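Long-range contacts in Methylcobalamin\: coenzyme M methyltransferase (Methanosarcina mazei, PDB 4AY7), which transfers a methyl group from a methylated corrinoid to coenzyme M, a zinc-dependent reaction of methanogenesis: residues Asp205-Ala210 against Ser237-Val242; Phe227-Leu232 against Ala259-Glu264; Pro131-Ala136 against Asn197-Ala202; Gly152-Pro157 against Glu190-Tyr195. All coordinates share one frame; numbering follows the deposited sequence.

Contact 1 of 4, residues Asp205-Ala210 against Ser237-Val242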
loop_
_atom_site.group_PDB
_atom_site.type_symbol
_atom_site.label_atom_id
_atom_site.label_comp_id
_atom_site.label_asym_id
_atom_site.label_seq_id
_atom_site.Cartn_x
_atom_site.Cartn_y
_atom_site.Cartn_z
ATOM N N ASP A 205 -2.362 9.590 8.032
ATOM C CA ASP A 205 -3.236 9.016 9.078
ATOM C C ASP A 205 -3.147 7.508 9.149
ATOM O O ASP A 205 -3.385 6.902 10.221
ATOM C CB ASP A 205 -4.695 9.416 8.800
ATOM C CG ASP A 205 -4.894 10.945 8.842
ATOM O OD1 ASP A 205 -4.621 11.629 9.879
ATOM O OD2 ASP A 205 -5.222 11.495 7.789
ATOM N N VAL A 206 -2.900 6.909 7.986
ATOM C CA VAL A 206 -2.745 5.481 7.845
ATOM C C VAL A 206 -1.463 5.269 7.064
ATOM O O VAL A 206 -1.249 5.996 6.100
ATOM C CB VAL A 206 -3.947 4.951 7.036
ATOM C CG1 VAL A 206 -3.752 3.460 6.725
ATOM C CG2 VAL A 206 -5.234 5.205 7.790
ATOM N N ILE A 207 -0.649 4.277 7.410
ATOM C CA ILE A 207 0.489 3.898 6.582
ATOM C C ILE A 207 0.074 2.548 6.067
ATOM O O ILE A 207 -0.172 1.685 6.881
ATOM C CB ILE A 207 1.879 3.812 7.314
ATOM C CG1 ILE A 207 2.138 5.167 7.971
ATOM C CG2 ILE A 207 2.957 3.372 6.313
ATOM C CD1 ILE A 207 2.269 6.345 6.960
ATOM N N ALA A 208 0.045 2.406 4.746
ATOM C CA ALA A 208 -0.188 1.172 4.044
ATOM C C ALA A 208 1.039 0.644 3.324
ATOM O O ALA A 208 1.591 1.294 2.375
ATOM C CB ALA A 208 -1.299 1.381 3.043
ATOM N N ILE A 209 1.542 -0.519 3.758
ATOM C CA ILE A 209 2.700 -1.038 3.114
ATOM C C ILE A 209 2.325 -2.111 2.125
ATOM O O ILE A 209 1.428 -2.908 2.356
ATOM C CB ILE A 209 3.761 -1.529 4.097
ATOM C CG1 ILE A 209 3.354 -2.809 4.785
ATOM C CG2 ILE A 209 4.130 -0.403 5.103
ATOM C CD1 ILE A 209 4.397 -3.360 5.751
ATOM N N ALA A 210 3.026 -2.135 1.024
ATOM C CA ALA A 210 2.832 -3.137 0.020
ATOM C C ALA A 210 4.075 -3.975 0.010
ATOM O O ALA A 210 5.164 -3.457 -0.223
ATOM C CB ALA A 210 2.526 -2.505 -1.335
ATOM N N SER A 237 4.384 -2.535 15.158
ATOM C CA SER A 237 4.454 -2.049 16.542
ATOM C C SER A 237 5.192 -0.730 16.735
ATOM O O SER A 237 5.021 -0.062 17.751
ATOM C CB SER A 237 4.952 -3.149 17.466
ATOM O OG SER A 237 6.338 -3.326 17.278
ATOM N N SER A 238 6.091 -0.393 15.817
ATOM C CA SER A 238 6.941 0.780 15.973
ATOM C C SER A 238 6.445 2.042 15.262
ATOM O O SER A 238 6.995 3.144 15.450
ATOM C CB SER A 238 8.309 0.421 15.437
ATOM O OG SER A 238 8.831 -0.785 16.044
ATOM N N VAL A 239 5.515 1.849 14.348
ATOM C CA VAL A 239 4.941 2.928 13.543
ATOM C C VAL A 239 3.762 3.557 14.279
ATOM O O VAL A 239 2.826 2.858 14.717
ATOM C CB VAL A 239 4.524 2.395 12.178
ATOM C CG1 VAL A 239 3.759 3.447 11.365
ATOM C CG2 VAL A 239 5.782 2.017 11.405
ATOM N N ASN A 240 3.812 4.874 14.380
ATOM C CA ASN A 240 2.909 5.665 15.226
ATOM C C ASN A 240 1.594 6.041 14.548
ATOM O O ASN A 240 1.154 7.167 14.612
ATOM C CB ASN A 240 3.696 6.892 15.751
ATOM C CG ASN A 240 4.845 6.431 16.653
ATOM O OD1 ASN A 240 4.625 5.591 17.487
ATOM N ND2 ASN A 240 6.015 6.873 16.426
ATOM N N SER A 241 0.990 5.076 13.866
ATOM C CA SER A 241 -0.367 5.268 13.288
ATOM C C SER A 241 -1.002 3.905 13.064
ATOM O O SER A 241 -0.322 2.850 13.153
ATOM C CB SER A 241 -0.310 5.995 11.917
ATOM O OG SER A 241 0.318 5.162 10.942
ATOM N N VAL A 242 -2.286 3.956 12.729
ATOM C CA VAL A 242 -2.947 2.847 12.091
ATOM C C VAL A 242 -2.181 2.438 10.850
ATOM O O VAL A 242 -1.623 3.288 10.106
ATOM C CB VAL A 242 -4.440 3.191 11.826
ATOM C CG1 VAL A 242 -5.086 2.161 10.879
ATOM C CG2 VAL A 242 -5.179 3.367 13.188
HETATM O O HOH W 1 -3.353 6.709 12.839
#

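Contact 2 of 4, residues Phe227-Leu232 against Ala259-Glu264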
loop_
_atom_site.group_PDB
_atom_site.type_symbol
_atom_site.label_atom_id
_atom_site.label_comp_id
_atom_site.label_asym_id
_atom_site.label_seq_id
_atom_site.Cartn_x
_atom_site.Cartn_y
_atom_site.Cartn_z
ATOM N N PHE A 227 11.151 -16.040 9.224
ATOM C CA PHE A 227 11.935 -14.781 9.090
ATOM C C PHE A 227 11.198 -13.463 8.894
ATOM O O PHE A 227 11.670 -12.410 9.357
ATOM C CB PHE A 227 12.924 -14.850 7.922
ATOM C CG PHE A 227 13.818 -16.059 7.937
ATOM C CD1 PHE A 227 14.822 -16.170 8.851
ATOM C CD2 PHE A 227 13.643 -17.075 6.996
ATOM C CE1 PHE A 227 15.631 -17.293 8.847
ATOM C CE2 PHE A 227 14.422 -18.208 7.004
ATOM C CZ PHE A 227 15.420 -18.314 7.914
ATOM N N LEU A 228 10.057 -13.515 8.206
ATOM C CA LEU A 228 9.383 -12.286 7.733
ATOM C C LEU A 228 8.425 -11.749 8.753
ATOM O O LEU A 228 8.405 -10.549 9.006
ATOM C CB LEU A 228 8.742 -12.566 6.401
ATOM C CG LEU A 228 9.628 -13.193 5.308
ATOM C CD1 LEU A 228 8.864 -13.275 3.950
ATOM C CD2 LEU A 228 11.009 -12.469 5.169
ATOM N N LYS A 229 7.643 -12.629 9.387
ATOM C CA LYS A 229 6.602 -12.233 10.331
ATOM C C LYS A 229 7.151 -11.312 11.426
ATOM O O LYS A 229 6.548 -10.283 11.721
ATOM C CB LYS A 229 5.995 -13.493 10.956
ATOM C CG LYS A 229 4.785 -13.252 11.799
ATOM C CD LYS A 229 4.124 -14.602 12.103
ATOM C CE LYS A 229 3.280 -14.545 13.336
ATOM N NZ LYS A 229 2.239 -15.653 13.388
ATOM N N SER A 230 8.302 -11.676 11.994
ATOM C CA SER A 230 8.866 -10.869 13.087
ATOM C C SER A 230 9.223 -9.456 12.705
ATOM O O SER A 230 9.017 -8.529 13.530
ATOM C CB SER A 230 10.065 -11.554 13.808
ATOM O OG SER A 230 11.127 -11.690 12.880
ATOM N N ARG A 231 9.678 -9.249 11.453
ATOM C CA ARG A 231 9.957 -7.922 11.037
ATOM C C ARG A 231 8.710 -7.135 10.788
ATOM O O ARG A 231 8.636 -5.953 11.127
ATOM C CB ARG A 231 10.926 -7.879 9.808
ATOM C CG ARG A 231 12.388 -8.187 10.141
ATOM C CD ARG A 231 12.721 -9.686 10.249
ATOM N NE ARG A 231 14.068 -9.881 10.781
ATOM C CZ ARG A 231 14.632 -11.042 11.061
ATOM N NH1 ARG A 231 14.004 -12.187 10.905
ATOM N NH2 ARG A 231 15.849 -11.033 11.628
ATOM N N LEU A 232 7.734 -7.753 10.140
ATOM C CA LEU A 232 6.404 -7.070 9.931
ATOM C C LEU A 232 5.743 -6.694 11.269
ATOM O O LEU A 232 5.288 -5.550 11.414
ATOM C CB LEU A 232 5.502 -7.967 9.110
ATOM C CG LEU A 232 5.965 -8.148 7.668
ATOM C CD1 LEU A 232 5.259 -9.324 6.947
ATOM C CD2 LEU A 232 5.767 -6.853 6.857
ATOM N N ALA A 259 -2.463 -12.049 9.858
ATOM C CA ALA A 259 -3.377 -11.532 10.834
ATOM C C ALA A 259 -2.759 -11.439 12.205
ATOM O O ALA A 259 -3.277 -10.710 13.033
ATOM C CB ALA A 259 -4.696 -12.346 10.857
ATOM N N ASP A 260 -1.673 -12.174 12.443
ATOM C CA ASP A 260 -0.884 -12.069 13.684
ATOM C C ASP A 260 0.241 -10.994 13.658
ATOM O O ASP A 260 1.009 -10.928 14.630
ATOM C CB ASP A 260 -0.213 -13.430 13.964
ATOM C CG ASP A 260 -1.168 -14.525 14.354
ATOM O OD1 ASP A 260 -2.225 -14.263 14.962
ATOM O OD2 ASP A 260 -0.861 -15.706 14.064
ATOM N N CYS A 261 0.348 -10.154 12.600
ATOM C CA CYS A 261 1.525 -9.257 12.480
ATOM C C CYS A 261 1.294 -7.900 13.126
ATOM O O CYS A 261 2.198 -7.076 13.137
ATOM C CB CYS A 261 1.983 -9.072 11.067
ATOM S SG CYS A 261 2.640 -10.536 10.228
ATOM N N GLY A 262 0.088 -7.655 13.631
ATOM C CA GLY A 262 -0.155 -6.402 14.325
ATOM C C GLY A 262 -0.623 -5.208 13.542
ATOM O O GLY A 262 -0.742 -4.119 14.091
ATOM N N PHE A 263 -0.972 -5.428 12.289
ATOM C CA PHE A 263 -1.570 -4.390 11.467
ATOM C C PHE A 263 -3.050 -4.336 11.722
ATOM O O PHE A 263 -3.660 -5.377 11.844
ATOM C CB PHE A 263 -1.333 -4.723 9.992
ATOM C CG PHE A 263 0.105 -4.606 9.588
ATOM C CD1 PHE A 263 0.967 -5.688 9.813
ATOM C CD2 PHE A 263 0.590 -3.462 8.945
ATOM C CE1 PHE A 263 2.314 -5.608 9.460
ATOM C CE2 PHE A 263 1.920 -3.380 8.584
ATOM C CZ PHE A 263 2.796 -4.449 8.845
ATOM N N GLU A 264 -3.621 -3.150 11.790
ATOM C CA GLU A 264 -5.070 -3.043 11.883
ATOM C C GLU A 264 -5.774 -3.726 10.737
ATOM O O GLU A 264 -6.783 -4.394 10.949
ATOM C CB GLU A 264 -5.498 -1.598 11.915
ATOM C CG GLU A 264 -5.379 -0.990 13.287
ATOM C CD GLU A 264 -4.023 -0.606 13.730
ATOM O OE1 GLU A 264 -3.105 -0.677 12.896
ATOM O OE2 GLU A 264 -3.882 -0.256 14.961
#

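Contact 3 of 4, residues Pro131-Ala136 against Asn197-Ala202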
loop_
_atom_site.group_PDB
_atom_site.type_symbol
_atom_site.label_atom_id
_atom_site.label_comp_id
_atom_site.label_asym_id
_atom_site.label_seq_id
_atom_site.Cartn_x
_atom_site.Cartn_y
_atom_site.Cartn_z
ATOM N N PRO A 131 11.909 13.672 0.555
ATOM C CA PRO A 131 11.359 14.997 0.741
ATOM C C PRO A 131 10.234 15.425 -0.239
ATOM O O PRO A 131 9.452 16.321 0.115
ATOM C CB PRO A 131 12.593 15.894 0.521
ATOM C CG PRO A 131 13.777 15.015 0.816
ATOM C CD PRO A 131 13.344 13.727 0.188
ATOM N N VAL A 132 10.123 14.810 -1.412
ATOM C CA VAL A 132 8.990 15.070 -2.305
ATOM C C VAL A 132 7.674 14.535 -1.667
ATOM O O VAL A 132 6.649 15.250 -1.643
ATOM C CB VAL A 132 9.161 14.384 -3.670
ATOM C CG1 VAL A 132 8.021 14.746 -4.573
ATOM C CG2 VAL A 132 10.428 14.897 -4.391
ATOM N N VAL A 133 7.728 13.296 -1.157
ATOM C CA VAL A 133 6.576 12.686 -0.530
ATOM C C VAL A 133 6.148 13.437 0.723
ATOM O O VAL A 133 4.965 13.742 0.868
ATOM C CB VAL A 133 6.843 11.219 -0.169
ATOM C CG1 VAL A 133 5.624 10.653 0.596
ATOM C CG2 VAL A 133 7.062 10.429 -1.474
ATOM N N LEU A 134 7.097 13.835 1.568
ATOM C CA LEU A 134 6.716 14.560 2.784
ATOM C C LEU A 134 6.107 15.899 2.457
ATOM O O LEU A 134 5.131 16.316 3.043
ATOM C CB LEU A 134 7.919 14.698 3.728
ATOM C CG LEU A 134 8.555 13.355 4.148
ATOM C CD1 LEU A 134 9.664 13.617 5.161
ATOM C CD2 LEU A 134 7.519 12.347 4.754
ATOM N N GLU A 135 6.665 16.594 1.513
ATOM C CA GLU A 135 6.101 17.840 1.113
ATOM C C GLU A 135 4.708 17.694 0.448
ATOM O O GLU A 135 3.861 18.535 0.642
ATOM C CB GLU A 135 7.084 18.566 0.212
ATOM C CG GLU A 135 6.518 19.815 -0.415
ATOM C CD GLU A 135 6.440 21.003 0.555
ATOM O OE1 GLU A 135 6.744 20.876 1.800
ATOM O OE2 GLU A 135 6.153 22.112 0.031
ATOM N N ALA A 136 4.499 16.644 -0.321
ATOM C CA ALA A 136 3.193 16.433 -0.988
ATOM C C ALA A 136 2.093 16.140 0.035
ATOM O O ALA A 136 0.988 16.640 -0.085
ATOM C CB ALA A 136 3.258 15.348 -2.074
ATOM N N ASN A 197 7.190 6.705 10.044
ATOM C CA ASN A 197 6.982 7.734 11.010
ATOM C C ASN A 197 7.121 9.126 10.542
ATOM O O ASN A 197 6.420 10.039 11.038
ATOM C CB ASN A 197 7.779 7.460 12.317
ATOM C CG ASN A 197 7.200 6.309 13.151
ATOM O OD1 ASN A 197 6.023 6.142 13.198
ATOM N ND2 ASN A 197 8.055 5.516 13.803
ATOM N N ALA A 198 8.047 9.351 9.587
ATOM C CA ALA A 198 8.129 10.637 8.938
ATOM C C ALA A 198 6.877 10.983 8.189
ATOM O O ALA A 198 6.472 12.153 8.205
ATOM C CB ALA A 198 9.330 10.739 7.980
ATOM N N MET A 199 6.329 10.049 7.424
ATOM C CA MET A 199 5.042 10.327 6.752
ATOM C C MET A 199 3.937 10.644 7.767
ATOM O O MET A 199 3.175 11.579 7.551
ATOM C CB MET A 199 4.601 9.174 5.853
ATOM C CG MET A 199 5.443 8.994 4.630
ATOM S SD MET A 199 4.758 7.951 3.296
ATOM C CE MET A 199 5.098 6.324 3.932
ATOM N N VAL A 200 3.908 9.932 8.894
ATOM C CA VAL A 200 2.965 10.249 9.938
ATOM C C VAL A 200 3.177 11.671 10.425
ATOM O O VAL A 200 2.202 12.423 10.544
ATOM C CB VAL A 200 3.026 9.218 11.115
ATOM C CG1 VAL A 200 2.185 9.678 12.315
ATOM C CG2 VAL A 200 2.577 7.820 10.632
ATOM N N GLU A 201 4.433 12.043 10.726
ATOM C CA GLU A 201 4.740 13.415 11.222
ATOM C C GLU A 201 4.341 14.440 10.181
ATOM O O GLU A 201 3.950 15.531 10.544
ATOM C CB GLU A 201 6.218 13.590 11.658
ATOM C CG GLU A 201 6.570 12.918 13.014
ATOM C CD GLU A 201 8.008 12.255 13.177
ATOM O OE1 GLU A 201 8.963 12.511 12.373
ATOM O OE2 GLU A 201 8.208 11.446 14.146
ATOM N N ALA A 202 4.421 14.096 8.903
ATOM C CA ALA A 202 4.024 15.028 7.833
ATOM C C ALA A 202 2.532 15.178 7.717
ATOM O O ALA A 202 2.082 16.163 7.148
ATOM C CB ALA A 202 4.588 14.634 6.434
#

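Contact 4 of 4, residues Gly152-Pro157 against Glu190-Tyr195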
loop_
_atom_site.group_PDB
_atom_site.type_symbol
_atom_site.label_atom_id
_atom_site.label_comp_id
_atom_site.label_asym_id
_atom_site.label_seq_id
_atom_site.Cartn_x
_atom_site.Cartn_y
_atom_site.Cartn_z
ATOM N N GLY A 152 -0.461 7.120 3.437
ATOM C CA GLY A 152 0.861 7.015 2.966
ATOM C C GLY A 152 1.218 5.604 2.597
ATOM O O GLY A 152 1.308 4.744 3.436
ATOM N N GLY A 153 1.542 5.414 1.330
ATOM C CA GLY A 153 1.948 4.133 0.805
ATOM C C GLY A 153 3.426 3.990 0.700
ATOM O O GLY A 153 4.152 4.993 0.428
ATOM N N MET A 154 3.913 2.770 0.895
ATOM C CA MET A 154 5.329 2.495 0.731
ATOM C C MET A 154 5.550 1.008 0.580
ATOM O O MET A 154 4.729 0.197 0.984
ATOM C CB MET A 154 6.125 3.031 1.910
ATOM C CG MET A 154 5.598 2.512 3.224
ATOM S SD MET A 154 6.443 3.070 4.732
ATOM C CE MET A 154 7.862 1.985 4.716
ATOM N N GLU A 155 6.674 0.673 0.022
ATOM C CA GLU A 155 7.212 -0.689 -0.025
ATOM C C GLU A 155 7.535 -1.136 1.392
ATOM O O GLU A 155 7.937 -0.364 2.236
ATOM C CB GLU A 155 8.458 -0.763 -0.978
ATOM C CG GLU A 155 9.614 0.098 -0.592
ATOM C CD GLU A 155 9.543 1.520 -1.196
ATOM O OE1 GLU A 155 8.435 2.110 -1.334
ATOM O OE2 GLU A 155 10.613 2.083 -1.472
ATOM N N GLY A 156 7.188 -2.380 1.696
ATOM C CA GLY A 156 7.308 -2.909 3.052
ATOM C C GLY A 156 8.706 -3.495 3.268
ATOM O O GLY A 156 9.499 -3.633 2.295
ATOM N N PRO A 157 9.017 -3.882 4.502
ATOM C CA PRO A 157 10.402 -4.222 4.786
ATOM C C PRO A 157 10.921 -5.441 4.058
ATOM O O PRO A 157 12.125 -5.498 3.750
ATOM C CB PRO A 157 10.447 -4.417 6.280
ATOM C CG PRO A 157 9.055 -4.440 6.777
ATOM C CD PRO A 157 8.175 -3.840 5.716
ATOM N N GLU A 190 14.376 -1.207 9.933
ATOM C CA GLU A 190 14.735 0.001 10.596
ATOM C C GLU A 190 14.432 1.205 9.684
ATOM O O GLU A 190 13.901 2.207 10.115
ATOM C CB GLU A 190 16.227 -0.062 10.947
ATOM C CG GLU A 190 16.836 1.172 11.572
ATOM C CD GLU A 190 18.348 0.975 11.885
ATOM O OE1 GLU A 190 18.733 -0.148 12.363
ATOM O OE2 GLU A 190 19.157 1.944 11.660
ATOM N N ALA A 191 14.894 1.120 8.453
ATOM C CA ALA A 191 14.698 2.213 7.477
ATOM C C ALA A 191 13.198 2.406 7.278
ATOM O O ALA A 191 12.710 3.529 7.170
ATOM C CB ALA A 191 15.395 1.907 6.107
ATOM N N SER A 192 12.470 1.316 7.181
ATOM C CA SER A 192 10.998 1.367 6.926
ATOM C C SER A 192 10.271 2.129 8.027
ATOM O O SER A 192 9.422 2.967 7.762
ATOM C CB SER A 192 10.440 -0.074 6.762
ATOM O OG SER A 192 10.840 -0.562 5.462
ATOM N N ILE A 193 10.652 1.873 9.267
ATOM C CA ILE A 193 9.962 2.477 10.405
ATOM C C ILE A 193 10.263 3.979 10.405
ATOM O O ILE A 193 9.354 4.833 10.611
ATOM C CB ILE A 193 10.460 1.823 11.704
ATOM C CG1 ILE A 193 9.914 0.431 11.762
ATOM C CG2 ILE A 193 10.137 2.690 12.894
ATOM C CD1 ILE A 193 10.580 -0.407 12.813
ATOM N N ILE A 194 11.521 4.311 10.149
ATOM C CA ILE A 194 11.940 5.727 10.107
ATOM C C ILE A 194 11.106 6.512 9.071
ATOM O O ILE A 194 10.637 7.617 9.337
ATOM C CB ILE A 194 13.433 5.898 9.826
ATOM C CG1 ILE A 194 14.284 5.404 11.029
ATOM C CG2 ILE A 194 13.756 7.377 9.469
ATOM C CD1 ILE A 194 15.752 5.097 10.760
ATOM N N TYR A 195 11.008 5.976 7.874
ATOM C CA TYR A 195 10.265 6.663 6.771
ATOM C C TYR A 195 8.782 6.721 7.076
ATOM O O TYR A 195 8.141 7.771 6.954
ATOM C CB TYR A 195 10.494 5.902 5.484
ATOM C CG TYR A 195 9.743 6.430 4.256
ATOM C CD1 TYR A 195 9.558 7.791 4.044
ATOM C CD2 TYR A 195 9.238 5.557 3.315
ATOM C CE1 TYR A 195 8.882 8.276 2.923
ATOM C CE2 TYR A 195 8.609 6.012 2.134
ATOM C CZ TYR A 195 8.417 7.386 1.963
ATOM O OH TYR A 195 7.754 7.869 0.874
HETATM O O HOH W 2 6.627 5.806 -0.538
#

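Contact 1 of 4, residues Asp205-Ala210 against Ser237-Val242
D205, V206 and I207 meet S241 and V242 in a buried backbone contact, where strand 206-210 lies next to the chain leading into strand 242-246, its neighbour in the parallel sheet. V242 O is the centre of it. I207 N donates to this oxygen over 3.0 Å, with an N-H...O angle of 160° and the donor in the carbonyl plane. S241 OG donates to V242 O as well, over 2.8 Å, but it sits above that plane. V206 CA adds a CH...O approach of 3.3 Å to V242 O. A water joins the two segments. It donates to D205 O and accepts from V242 N. S241 has its hydroxyl placed between its own N and carbonyl carbon (chi1 67°). This turns OG back to V242 O and lays it against I207 CG1 at 3.5 Å. V239 lies just past the end of helix 221-238. Its CG1 meets I207 CG1 at 4.1 Å, the two side chains crossing at about a right angle. V206 CG2 and V242 CG1 touch more loosely at 4.3 Å. D205 OD2 is held outside the contact, by a salt bridge to R141 and a hydrogen bond from I150 N of the neighbouring strand 150-155. Strand 206-210, helix 221-238 and strand 242-246 form a beta-alpha-beta unit, the repeating element of a TIM barrel.

Contact 2 of 4, residues Phe227-Leu232 against Ala259-Glu264
K229 NZ donates to D260 OD2 at 3.2 Å, and this salt bridge is a polar link between helix 221-238 and the loop after helix 252-259. The ammonium comes to the anti side of OD2 and lies 16° out of the carboxylate plane. The other oxygen, OD1, is bound by R285, so two cations share one carboxylate and would be expected to stabilise its negative charge. K229 reaches D260 because CG is anti to its backbone N (chi1 -172°) and the chain beyond stays extended. On the way it also packs on the loop: CG lies 3.8 Å from C261 SG, and CE lies 3.7 Å from D260 CB. C261 points its side chain at the helix, and SG touches both K229 CG and L232 CB, 4.0 Å from the latter. L232 CB also sits at the edge of the F263 ring, in its plane, 4.0 Å from CE1. C261 CB lies in the same ring plane. L232 O approaches F263 CE1 at 3.6 Å, obliquely to the ring. Between C261 and F263 the chain turns at G262, which has a positive phi (89°). Q233, the next residue of the helix, donates from NE2 to D260 O and ties the loop backbone down as well. The F263 side chain also touches T243 and L245 of strand 242-246 and F235 and A236 of helix 221-238. The loop therefore packs along this helix just before entering strand 265-267. On the helix, R231 pairs with E182 and D186 of helix 178-202.

Contact 3 of 4, residues Pro131-Ala136 against Asn197-Ala202
L134, M199 and A202 bury the most surface where helix 130-144 packs against the C-terminal part of helix 178-202. L134 does most of the work through one methyl. Its CD2 lies 3.6 Å from A198 O and 3.9 Å from M199 CG. The same CD2 is 4.1 Å from A202 CB, so it rests on one turn of helix 178-202. CD1 points to A198 CB, at 4.0 Å. A202 has a small side chain that lets the backbones come near: its CB sits 3.8 Å from L134 O. M199 leaves its helix beside L134 and then bends at its last torsion (chi3 -79°). Its SD meets V133 CG1 at 3.9 Å, the two side chains crossing at an angle. No hydrogen bond crosses the contact, which is held by apolar packing. The short helix axes run in nearly the same direction, at a signed crossing angle of -30°, and come within 9.2 Å. I137, one turn further along helix 130-144, extends the packing onto M199 and A202. M199 also touches I207 of strand 206-210, beneath the helices. On another side of helix 130-144, V132 and A136 lean on M62 of helix 59-71.

Contact 4 of 4, residues Gly152-Pro157 against Glu190-Tyr195
M154 meets S192 and Y195 through CB, SD and CE, where strand 150-155 packs under helix 178-202. Its CE lies 3.6 Å from S192 O and 3.9 Å from S192 CB. Its SD is 4.9 Å from the centroid of the Y195 ring and 48° off the ring normal, an oblique Met-aromatic contact. M154 CB touches Y195 CE2 at 3.9 Å. The bend at the last torsion of M154 (chi3 -80°) brings CE up against the backbone oxygen of S192. Past the strand end, P157 CA comes within 3.7 Å of S192 OG. That hydroxyl is spent on A188 O, one turn back in its own helix. A water joins the phenol to the strand: it donates to G153 O over 2.8 Å and lies 2.7 Å from Y195 OH, in the ring plane. Further out, L87 of helix 86-90 and F235 of helix 221-238 pack on both M154 and S192. E155 OE2 accepts a hydrogen bond from V88 N of helix 86-90, while G156 takes the N-cap position of helix 157-165. The strand and the helix run almost antiparallel, 166° apart. This is the layering of a TIM barrel, with an outer helix returning along the parallel strands.

Overall arrangement
From the N terminus, contact 3 opens on helix 130-144 and closes 61 residues later on helix 178-202. Contact 4 is nested inside that loop, since strand 150-155 meets an earlier part of the same helix. Contact 1 opens just after helix 178-202, on strand 206-210, which pairs with strand 150-155. Contact 2 starts before contact 1 closes, so these two cross, and they share helix 221-238. Contacts 3 and 4 join through M199 and M154, contacts 1 and 3 through hydrogen bonds of the N197 amide with N240 N and S238 O. Contact 3 joins two outer helices, contact 4 a strand to a helix, contact 1 two neighbouring strands, and contact 2 a helix to the loop before strand 265-267.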